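Local coordinates for lipopolysaccharide biosynthesis protein wbpB (Thermus thermophilus, PDB 3O9Z) that probably oxidises a UDP-linked sugar with NAD in lipopolysaccharide sugar biosynthesis, and binds NAD together with 2-oxoglutarate, at residues A[59-67]-A[89-97]; A[224-235]-A[304-312]. All blocks are in the same frame, centred on the assembly; numbering follows the deposited sequence. Where two conformers were deposited one is given.

How the contacts relate
The two contacts lie in different domains, on opposite sides of the chain's centre. Contact 1 joins two helices of the NAD-binding Rossmann fold. Contact 2 lays the C-terminal tail over the six-stranded sheet of the C-terminal alpha/beta domain. Their centres are 44 Å apart and their nearest atoms about 21 Å, so they do not touch. The M91 side chain of contact 1 is about 7 Å from a bound NAD. The F226 side chain of contact 2 is about 12 Å from bound 2-oxoglutarate. Contact 1 also borders a second subunit, whereas no other protein chain of the assembly reaches contact 2.

Contact 1: A[59-67]-A[89-97]; sequences FEAYLEDLR and IRMALRLGA
E60 and R94 meet in a salt bridge between two helices of the Rossmann fold. Helix segments 59-67 and 89-94 run nearly parallel, 23° apart, with axes 10.8 Å from each other. The extended E60 chain carries OE1 across to R94. R94 NH2 donates to E60 OE1 at 2.8 Å, on the syn side but tilted 25° out of the carboxylate plane. The oxygen lies near the guanidinium plane, but the two flat groups are turned 48° apart. R94 also pairs through NE with E64 of the second subunit, so this arginine links the helix pair to the subunit interface.

Next to the bridge the side chains are mostly apolar. In the conformer given, M91 CE touches the edge of the F59 ring, 3.9 Å from CE2. M91 SD makes a Met-aromatic contact at that edge, 5.5 Å from the F59 centroid. Both residues also touch L76 of strand 75-78. L95 packs further along the helices. Its CD1 lies 3.7 Å from L63 CB, and the two leucines cross at about a right angle. The other branch, CD2, sits against the E60-E64 backbone and is 3.7 Å from E64 CB. G96, with positive phi, forms a Schellman motif after the helix. There R67 lies alongside the last turn, with its CD 3.4 Å from L95 O.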
loop_
_atom_site.group_PDB
_atom_site.type_symbol
_atom_site.label_atom_id
_atom_site.label_comp_id
_atom_site.label_asym_id
_atom_site.label_seq_id
_atom_site.Cartn_x
_atom_site.Cartn_y
_atom_site.Cartn_z
ATOM N N PHE A 59 7.978 -3.077 15.020
ATOM C CA PHE A 59 8.957 -4.135 15.008
ATOM C C PHE A 59 10.229 -3.652 15.755
ATOM O O PHE A 59 10.704 -4.394 16.584
ATOM C CB PHE A 59 9.325 -4.290 13.522
ATOM C CG PHE A 59 10.385 -5.307 13.209
ATOM C CD1 PHE A 59 10.238 -6.678 13.314
ATOM C CD2 PHE A 59 11.604 -4.838 12.690
ATOM C CE1 PHE A 59 11.195 -7.608 12.896
ATOM C CE2 PHE A 59 12.569 -5.735 12.274
ATOM C CZ PHE A 59 12.433 -7.109 12.355
ATOM N N GLU A 60 10.628 -2.408 15.526
ATOM C CA GLU A 60 11.812 -1.871 16.239
ATOM C C GLU A 60 11.545 -1.830 17.755
ATOM O O GLU A 60 12.447 -2.239 18.511
ATOM C CB GLU A 60 12.132 -0.468 15.703
ATOM C CG GLU A 60 13.441 0.107 16.234
ATOM C CD GLU A 60 13.918 1.261 15.407
ATOM O OE1 GLU A 60 15.132 1.545 15.462
ATOM O OE2 GLU A 60 13.071 2.014 14.839
ATOM N N ALA A 61 10.391 -1.279 18.156
ATOM C CA ALA A 61 10.120 -1.173 19.595
ATOM C C ALA A 61 10.125 -2.540 20.230
ATOM O O ALA A 61 10.534 -2.682 21.386
ATOM C CB ALA A 61 8.795 -0.469 19.808
ATOM N N TYR A 62 9.598 -3.568 19.553
ATOM C CA TYR A 62 9.569 -4.931 20.028
ATOM C C TYR A 62 10.958 -5.525 20.192
ATOM O O TYR A 62 11.282 -6.067 21.251
ATOM C CB TYR A 62 8.680 -5.780 19.097
ATOM C CG TYR A 62 8.745 -7.239 19.434
ATOM C CD1 TYR A 62 8.099 -7.696 20.584
ATOM C CD2 TYR A 62 9.515 -8.125 18.713
ATOM C CE1 TYR A 62 8.181 -9.017 20.966
ATOM C CE2 TYR A 62 9.572 -9.458 19.070
ATOM C CZ TYR A 62 8.909 -9.893 20.195
ATOM O OH TYR A 62 8.968 -11.210 20.595
ATOM N N LEU A 63 11.790 -5.333 19.176
ATOM C CA LEU A 63 13.154 -5.815 19.267
ATOM C C LEU A 63 13.917 -5.031 20.340
ATOM O O LEU A 63 14.766 -5.629 20.965
ATOM C CB LEU A 63 13.871 -5.689 17.921
ATOM C CG LEU A 63 13.282 -6.657 16.865
ATOM C CD1 LEU A 63 14.073 -6.435 15.593
ATOM C CD2 LEU A 63 13.314 -8.144 17.236
ATOM N N GLU A 64 13.605 -3.756 20.558
ATOM C CA GLU A 64 14.260 -2.941 21.605
ATOM C C GLU A 64 13.806 -3.452 22.957
ATOM O O GLU A 64 14.651 -3.577 23.866
ATOM C CB GLU A 64 13.913 -1.474 21.405
ATOM C CG GLU A 64 14.662 -0.466 22.331
ATOM C CD GLU A 64 14.341 0.935 21.907
ATOM O OE1 GLU A 64 13.127 1.286 21.869
ATOM O OE2 GLU A 64 15.301 1.690 21.568
ATOM N N ASP A 65 12.507 -3.748 23.122
ATOM C CA ASP A 65 12.054 -4.417 24.339
ATOM C C ASP A 65 12.764 -5.733 24.605
ATOM O O ASP A 65 13.165 -5.975 25.753
ATOM C CB ASP A 65 10.529 -4.646 24.346
ATOM C CG ASP A 65 9.713 -3.371 24.367
ATOM O OD1 ASP A 65 10.193 -2.269 24.737
ATOM O OD2 ASP A 65 8.498 -3.497 24.020
ATOM N N LEU A 66 12.927 -6.610 23.615
ATOM C CA LEU A 66 13.663 -7.859 23.765
ATOM C C LEU A 66 15.108 -7.570 24.224
ATOM O O LEU A 66 15.583 -8.216 25.173
ATOM C CB LEU A 66 13.686 -8.655 22.464
ATOM C CG LEU A 66 12.338 -9.258 22.031
ATOM C CD1 LEU A 66 12.670 -10.129 20.841
ATOM C CD2 LEU A 66 11.628 -10.013 23.148
ATOM N N ARG A 67 15.762 -6.581 23.621
ATOM C CA ARG A 67 17.147 -6.277 24.008
ATOM C C ARG A 67 17.141 -5.942 25.487
ATOM O O ARG A 67 18.046 -6.371 26.220
ATOM C CB ARG A 67 17.765 -5.141 23.177
ATOM C CG ARG A 67 19.236 -4.773 23.553
ATOM C CD ARG A 67 19.616 -3.371 23.092
ATOM N NE ARG A 67 18.787 -2.377 23.752
ATOM C CZ ARG A 67 18.615 -1.127 23.340
ATOM N NH1 ARG A 67 17.814 -0.311 24.022
ATOM N NH2 ARG A 67 19.201 -0.703 22.231
ATOM N N ILE A 89 19.892 -1.811 8.226
ATOM C CA ILE A 89 21.157 -2.108 8.888
ATOM C C ILE A 89 21.398 -1.059 10.001
ATOM O O ILE A 89 21.757 -1.498 11.093
ATOM C CB ILE A 89 22.295 -2.038 7.868
ATOM C CG1 ILE A 89 22.230 -3.200 6.850
ATOM C CG2 ILE A 89 23.637 -2.045 8.626
ATOM C CD1 ILE A 89 22.984 -2.843 5.538
ATOM N N ARG A 90 21.043 0.209 9.821
ATOM C CA ARG A 90 21.205 1.189 10.937
ATOM C C ARG A 90 20.284 0.727 12.084
ATOM O O ARG A 90 20.640 0.863 13.266
ATOM C CB ARG A 90 20.781 2.582 10.492
ATOM C CG ARG A 90 21.743 3.178 9.462
ATOM C CD ARG A 90 22.878 3.930 10.054
ATOM N NE ARG A 90 22.446 4.992 10.966
ATOM C CZ ARG A 90 22.360 6.287 10.657
ATOM N NH1 ARG A 90 21.988 7.153 11.591
ATOM N NH2 ARG A 90 22.673 6.775 9.459
ATOM N N MET A 91 19.094 0.197 11.794
ATOM C CA MET A 91 18.182 -0.257 12.845
ATOM C C MET A 91 18.797 -1.445 13.583
ATOM O O MET A 91 18.774 -1.490 14.838
ATOM C CB MET A 91 16.846 -0.657 12.201
ATOM C CG MET A 91 15.840 -1.368 13.138
ATOM S SD MET A 91 14.133 -1.466 12.400
ATOM C CE MET A 91 14.327 -2.530 10.959
ATOM N N ALA A 92 19.297 -2.451 12.863
ATOM C CA ALA A 92 19.933 -3.606 13.467
ATOM C C ALA A 92 21.000 -3.085 14.467
ATOM O O ALA A 92 21.011 -3.491 15.651
ATOM C CB ALA A 92 20.589 -4.501 12.417
ATOM N N LEU A 93 21.860 -2.211 13.983
ATOM C CA LEU A 93 23.009 -1.811 14.814
ATOM C C LEU A 93 22.517 -1.084 16.057
ATOM O O LEU A 93 23.109 -1.216 17.157
ATOM C CB LEU A 93 24.046 -0.999 14.022
ATOM C CG LEU A 93 24.644 -1.607 12.755
ATOM C CD1 LEU A 93 25.630 -0.647 12.106
ATOM C CD2 LEU A 93 25.270 -2.972 13.011
ATOM N N ARG A 94 21.593 -0.139 15.902
ATOM C CA ARG A 94 21.091 0.566 17.078
ATOM C C ARG A 94 20.385 -0.298 18.094
ATOM O O ARG A 94 20.371 0.065 19.276
ATOM C CB ARG A 94 20.296 1.855 16.780
ATOM C CG ARG A 94 18.793 1.658 16.453
ATOM C CD ARG A 94 18.014 2.964 16.287
ATOM N NE ARG A 94 18.453 3.729 15.110
ATOM C CZ ARG A 94 17.920 3.601 13.889
ATOM N NH1 ARG A 94 18.442 4.293 12.891
ATOM N NH2 ARG A 94 16.865 2.827 13.672
ATOM N N LEU A 95 19.844 -1.426 17.648
ATOM C CA LEU A 95 19.176 -2.449 18.475
ATOM C C LEU A 95 20.177 -3.426 19.068
ATOM O O LEU A 95 19.816 -4.307 19.843
ATOM C CB LEU A 95 18.144 -3.262 17.660
ATOM C CG LEU A 95 16.865 -2.518 17.254
ATOM C CD1 LEU A 95 16.104 -3.319 16.208
ATOM C CD2 LEU A 95 15.984 -2.352 18.455
ATOM N N GLY A 96 21.462 -3.221 18.777
ATOM C CA GLY A 96 22.434 -4.158 19.323
ATOM C C GLY A 96 22.477 -5.514 18.675
ATOM O O GLY A 96 22.914 -6.487 19.259
ATOM N N ALA A 97 22.228 -5.573 17.362
ATOM C CA ALA A 97 22.285 -6.812 16.591
ATOM C C ALA A 97 23.232 -6.575 15.384
ATOM O O ALA A 97 23.454 -5.425 14.962
ATOM C CB ALA A 97 20.881 -7.165 16.012
#

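Contact 2: A[224-235]-A[304-312]; sequences RWFLSIDPSFVP and PENRHPFLG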
loop_
_atom_site.group_PDB
_atom_site.type_symbol
_atom_site.label_atom_id
_atom_site.label_comp_id
_atom_site.label_asym_id
_atom_site.label_seq_id
_atom_site.Cartn_x
_atom_site.Cartn_y
_atom_site.Cartn_z
ATOM N N ARG A 224 35.412 -6.995 -20.586
ATOM C CA ARG A 224 34.290 -6.482 -21.394
ATOM C C ARG A 224 33.064 -7.159 -20.805
ATOM O O ARG A 224 33.062 -8.396 -20.658
ATOM C CB ARG A 224 34.467 -6.871 -22.858
ATOM C CG ARG A 224 35.698 -6.195 -23.471
ATOM C CD ARG A 224 35.873 -6.615 -24.912
ATOM N NE ARG A 224 36.410 -7.961 -25.030
ATOM C CZ ARG A 224 36.327 -8.675 -26.150
ATOM N NH1 ARG A 224 36.871 -9.902 -26.228
ATOM N NH2 ARG A 224 35.601 -8.196 -27.152
ATOM N N TRP A 225 32.023 -6.397 -20.450
ATOM C CA TRP A 225 30.853 -6.963 -19.776
ATOM C C TRP A 225 29.551 -6.609 -20.466
ATOM O O TRP A 225 29.426 -5.566 -21.090
ATOM C CB TRP A 225 30.845 -6.604 -18.282
ATOM C CG TRP A 225 30.854 -5.113 -17.981
ATOM C CD1 TRP A 225 31.962 -4.319 -17.733
ATOM C CD2 TRP A 225 29.724 -4.259 -17.884
ATOM N NE1 TRP A 225 31.568 -3.021 -17.475
ATOM C CE2 TRP A 225 30.197 -2.970 -17.547
ATOM C CE3 TRP A 225 28.338 -4.477 -17.969
ATOM C CZ2 TRP A 225 29.364 -1.871 -17.360
ATOM C CZ3 TRP A 225 27.519 -3.364 -17.781
ATOM C CH2 TRP A 225 28.020 -2.086 -17.492
ATOM N N PHE A 226 28.579 -7.514 -20.344
ATOM C CA PHE A 226 27.255 -7.343 -20.893
ATOM C C PHE A 226 26.273 -7.922 -19.902
ATOM O O PHE A 226 26.471 -9.059 -19.445
ATOM C CB PHE A 226 27.163 -8.067 -22.241
ATOM C CG PHE A 226 25.818 -7.948 -22.898
ATOM C CD1 PHE A 226 25.615 -6.976 -23.864
ATOM C CD2 PHE A 226 24.779 -8.805 -22.545
ATOM C CE1 PHE A 226 24.386 -6.852 -24.487
ATOM C CE2 PHE A 226 23.527 -8.685 -23.167
ATOM C CZ PHE A 226 23.325 -7.671 -24.117
ATOM N N LEU A 227 25.264 -7.121 -19.579
ATOM C CA LEU A 227 24.215 -7.488 -18.618
ATOM C C LEU A 227 22.840 -7.293 -19.287
ATOM O O LEU A 227 22.567 -6.211 -19.823
ATOM C CB LEU A 227 24.372 -6.525 -17.424
ATOM C CG LEU A 227 23.176 -6.540 -16.473
ATOM C CD1 LEU A 227 22.957 -7.892 -15.796
ATOM C CD2 LEU A 227 23.437 -5.402 -15.449
ATOM N N SER A 228 21.963 -8.296 -19.211
ATOM C CA SER A 228 20.610 -8.060 -19.675
ATOM C C SER A 228 19.614 -8.915 -18.908
ATOM O O SER A 228 19.941 -10.010 -18.405
ATOM C CB SER A 228 20.469 -8.382 -21.160
ATOM O OG SER A 228 19.160 -8.055 -21.662
ATOM N N ILE A 229 18.414 -8.361 -18.810
ATOM C CA ILE A 229 17.249 -9.096 -18.316
ATOM C C ILE A 229 16.305 -9.489 -19.441
ATOM O O ILE A 229 15.180 -9.944 -19.175
ATOM C CB ILE A 229 16.509 -8.362 -17.165
ATOM C CG1 ILE A 229 16.177 -6.956 -17.642
ATOM C CG2 ILE A 229 17.399 -8.360 -15.901
ATOM C CD1 ILE A 229 15.192 -6.154 -16.730
ATOM N N ASP A 230 16.751 -9.272 -20.678
ATOM C CA ASP A 230 16.006 -9.770 -21.866
ATOM C C ASP A 230 16.592 -11.132 -22.260
ATOM O O ASP A 230 17.742 -11.197 -22.708
ATOM C CB ASP A 230 16.169 -8.747 -22.982
ATOM C CG ASP A 230 15.444 -9.121 -24.248
ATOM O OD1 ASP A 230 15.002 -10.282 -24.343
ATOM O OD2 ASP A 230 15.384 -8.247 -25.147
ATOM N N PRO A 231 15.799 -12.203 -22.120
ATOM C CA PRO A 231 16.352 -13.532 -22.400
ATOM C C PRO A 231 16.612 -13.796 -23.893
ATOM O O PRO A 231 17.295 -14.765 -24.207
ATOM C CB PRO A 231 15.257 -14.458 -21.851
ATOM C CG PRO A 231 13.996 -13.701 -22.083
ATOM C CD PRO A 231 14.393 -12.263 -21.673
ATOM N N SER A 232 16.275 -12.853 -24.770
ATOM C CA SER A 232 16.654 -12.958 -26.173
ATOM C C SER A 232 18.174 -12.945 -26.326
ATOM O O SER A 232 18.707 -13.305 -27.383
ATOM C CB SER A 232 16.016 -11.869 -27.043
ATOM O OG SER A 232 16.644 -10.605 -26.901
ATOM N N PHE A 233 18.894 -12.456 -25.316
ATOM C CA PHE A 233 20.365 -12.429 -25.433
ATOM C C PHE A 233 21.052 -13.703 -24.967
ATOM O O PHE A 233 22.269 -13.841 -25.061
ATOM C CB PHE A 233 20.978 -11.207 -24.697
ATOM C CG PHE A 233 20.700 -9.873 -25.382
ATOM C CD1 PHE A 233 21.378 -9.468 -26.531
ATOM C CD2 PHE A 233 19.685 -9.074 -24.905
ATOM C CE1 PHE A 233 21.105 -8.260 -27.135
ATOM C CE2 PHE A 233 19.378 -7.871 -25.523
ATOM C CZ PHE A 233 20.088 -7.463 -26.628
ATOM N N VAL A 234 20.295 -14.649 -24.431
ATOM C CA VAL A 234 20.868 -15.972 -24.202
ATOM C C VAL A 234 21.355 -16.511 -25.564
ATOM O O VAL A 234 20.620 -16.425 -26.566
ATOM C CB VAL A 234 19.775 -16.914 -23.661
ATOM C CG1 VAL A 234 20.353 -18.349 -23.537
ATOM C CG2 VAL A 234 19.341 -16.452 -22.272
ATOM N N PRO A 235 22.586 -17.050 -25.606
ATOM C CA PRO A 235 23.134 -17.547 -26.881
ATOM C C PRO A 235 22.167 -18.512 -27.555
ATOM O O PRO A 235 21.458 -19.276 -26.888
ATOM C CB PRO A 235 24.401 -18.283 -26.448
ATOM C CG PRO A 235 24.871 -17.495 -25.253
ATOM C CD PRO A 235 23.596 -17.111 -24.535
ATOM N N PRO A 304 37.321 -0.830 -30.514
ATOM C CA PRO A 304 36.986 -2.208 -30.850
ATOM C C PRO A 304 37.519 -3.161 -29.812
ATOM O O PRO A 304 36.860 -4.147 -29.511
ATOM C CB PRO A 304 37.722 -2.454 -32.181
ATOM C CG PRO A 304 37.779 -1.097 -32.783
ATOM C CD PRO A 304 37.893 -0.101 -31.662
ATOM N N GLU A 305 38.651 -2.834 -29.209
ATOM C CA GLU A 305 39.267 -3.768 -28.262
ATOM C C GLU A 305 38.497 -3.827 -26.941
ATOM O O GLU A 305 38.644 -4.788 -26.180
ATOM C CB GLU A 305 40.751 -3.463 -28.027
ATOM C CG GLU A 305 41.027 -2.134 -27.382
ATOM C CD GLU A 305 41.312 -1.020 -28.379
ATOM O OE1 GLU A 305 40.927 -1.137 -29.567
ATOM O OE2 GLU A 305 41.911 -0.013 -27.934
ATOM N N ASN A 306 37.641 -2.837 -26.693
ATOM C CA ASN A 306 36.939 -2.770 -25.401
ATOM C C ASN A 306 35.460 -3.090 -25.482
ATOM O O ASN A 306 34.778 -3.014 -24.460
ATOM C CB ASN A 306 37.116 -1.409 -24.730
ATOM C CG ASN A 306 38.561 -1.119 -24.397
ATOM O OD1 ASN A 306 39.409 -1.988 -24.490
ATOM N ND2 ASN A 306 38.831 0.087 -23.921
ATOM N N ARG A 307 34.973 -3.447 -26.664
ATOM C CA ARG A 307 33.562 -3.653 -26.916
ATOM C C ARG A 307 33.136 -5.095 -26.661
ATOM O O ARG A 307 33.651 -6.004 -27.315
ATOM C CB ARG A 307 33.264 -3.296 -28.380
ATOM C CG ARG A 307 31.788 -3.259 -28.760
ATOM C CD ARG A 307 31.561 -3.123 -30.280
ATOM N NE ARG A 307 32.397 -2.072 -30.849
ATOM C CZ ARG A 307 33.139 -2.200 -31.948
ATOM N NH1 ARG A 307 33.172 -3.347 -32.619
ATOM N NH2 ARG A 307 33.864 -1.173 -32.371
ATOM N N HIS A 308 32.160 -5.342 -25.784
ATOM C CA HIS A 308 31.684 -6.712 -25.599
ATOM C C HIS A 308 31.179 -7.286 -26.916
ATOM O O HIS A 308 30.573 -6.548 -27.666
ATOM C CB HIS A 308 30.601 -6.735 -24.499
ATOM C CG HIS A 308 30.158 -8.119 -24.133
ATOM N ND1 HIS A 308 29.316 -8.857 -24.940
ATOM C CD2 HIS A 308 30.482 -8.925 -23.091
ATOM C CE1 HIS A 308 29.090 -10.033 -24.376
ATOM N NE2 HIS A 308 29.784 -10.099 -23.250
ATOM N N PRO A 309 31.449 -8.573 -27.207
ATOM C CA PRO A 309 31.016 -9.134 -28.499
ATOM C C PRO A 309 29.544 -8.938 -28.826
ATOM O O PRO A 309 29.190 -8.850 -30.017
ATOM C CB PRO A 309 31.365 -10.618 -28.374
ATOM C CG PRO A 309 32.512 -10.635 -27.427
ATOM C CD PRO A 309 32.271 -9.513 -26.427
ATOM N N PHE A 310 28.656 -8.963 -27.834
ATOM C CA PHE A 310 27.234 -8.790 -28.130
ATOM C C PHE A 310 26.931 -7.407 -28.721
ATOM O O PHE A 310 25.874 -7.197 -29.323
ATOM C CB PHE A 310 26.385 -9.066 -26.896
ATOM C CG PHE A 310 26.221 -10.533 -26.541
ATOM C CD1 PHE A 310 27.047 -11.519 -27.077
ATOM C CD2 PHE A 310 25.327 -10.906 -25.540
ATOM C CE1 PHE A 310 26.899 -12.845 -26.685
ATOM C CE2 PHE A 310 25.187 -12.200 -25.154
ATOM C CZ PHE A 310 25.937 -13.195 -25.732
ATOM N N LEU A 311 27.846 -6.454 -28.566
ATOM C CA LEU A 311 27.642 -5.126 -29.163
ATOM C C LEU A 311 28.001 -5.034 -30.652
ATOM O O LEU A 311 27.877 -3.975 -31.277
ATOM C CB LEU A 311 28.428 -4.084 -28.365
ATOM C CG LEU A 311 27.667 -3.515 -27.171
ATOM C CD1 LEU A 311 26.938 -4.580 -26.408
ATOM C CD2 LEU A 311 28.528 -2.618 -26.281
ATOM N N GLY A 312 28.489 -6.127 -31.225
ATOM C CA GLY A 312 28.816 -6.145 -32.650
ATOM C C GLY A 312 30.304 -5.942 -32.834
ATOM O O GLY A 312 31.101 -6.306 -31.961
ATOM O OXT GLY A 312 30.746 -5.412 -33.853
#
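F226 is the bump around which the tail folds, as an aromatic cluster with H308 and F310. It stands on strand 221-228 of the mixed sheet in the C-terminal alpha/beta domain. Residues 304-312, the end of the chain, lie over that sheet, with a 3-10 turn at 309-311. The H308 ring rests flat on F226 CB, which is 3.3 Å from the ring centroid and almost on its normal, a CH-pi contact. P309 CD lies over the rim of the opposite face. H308 NE2 bonds to T157 of the neighbouring strand 152-160, and ND1 accepts from F310 N at 3.0 Å. These two bonds fix the ring's rotation.

F310 comes edge-to-face onto the F226 ring, with planes at 66° and centroids 5.0 Å apart. L311 CD1 closes in at the ring's edge, 3.7 Å from F226 CD1. F233 takes F226 CZ over the centre of its own ring. F310 CE2 lies 3.3 Å from F233 O, and P235 CG lies at the F310 ring edge.

At the other end, R224 reaches along the tail backbone. Its chain bends at chi3 (-76°), which carries NH2 to R307 O at 2.9 Å. The donor sits above the carbonyl plane, while P309 CD lies over one guanidinium face. A leucine here would probably leave R307 O without this donor and P309 without the flat group it rests on. R224 CG and CD fit a hollow lined by the E305, N306 and R307 carbonyls. CG lies 3.5 Å from N306 O, which is buried without a polar partner.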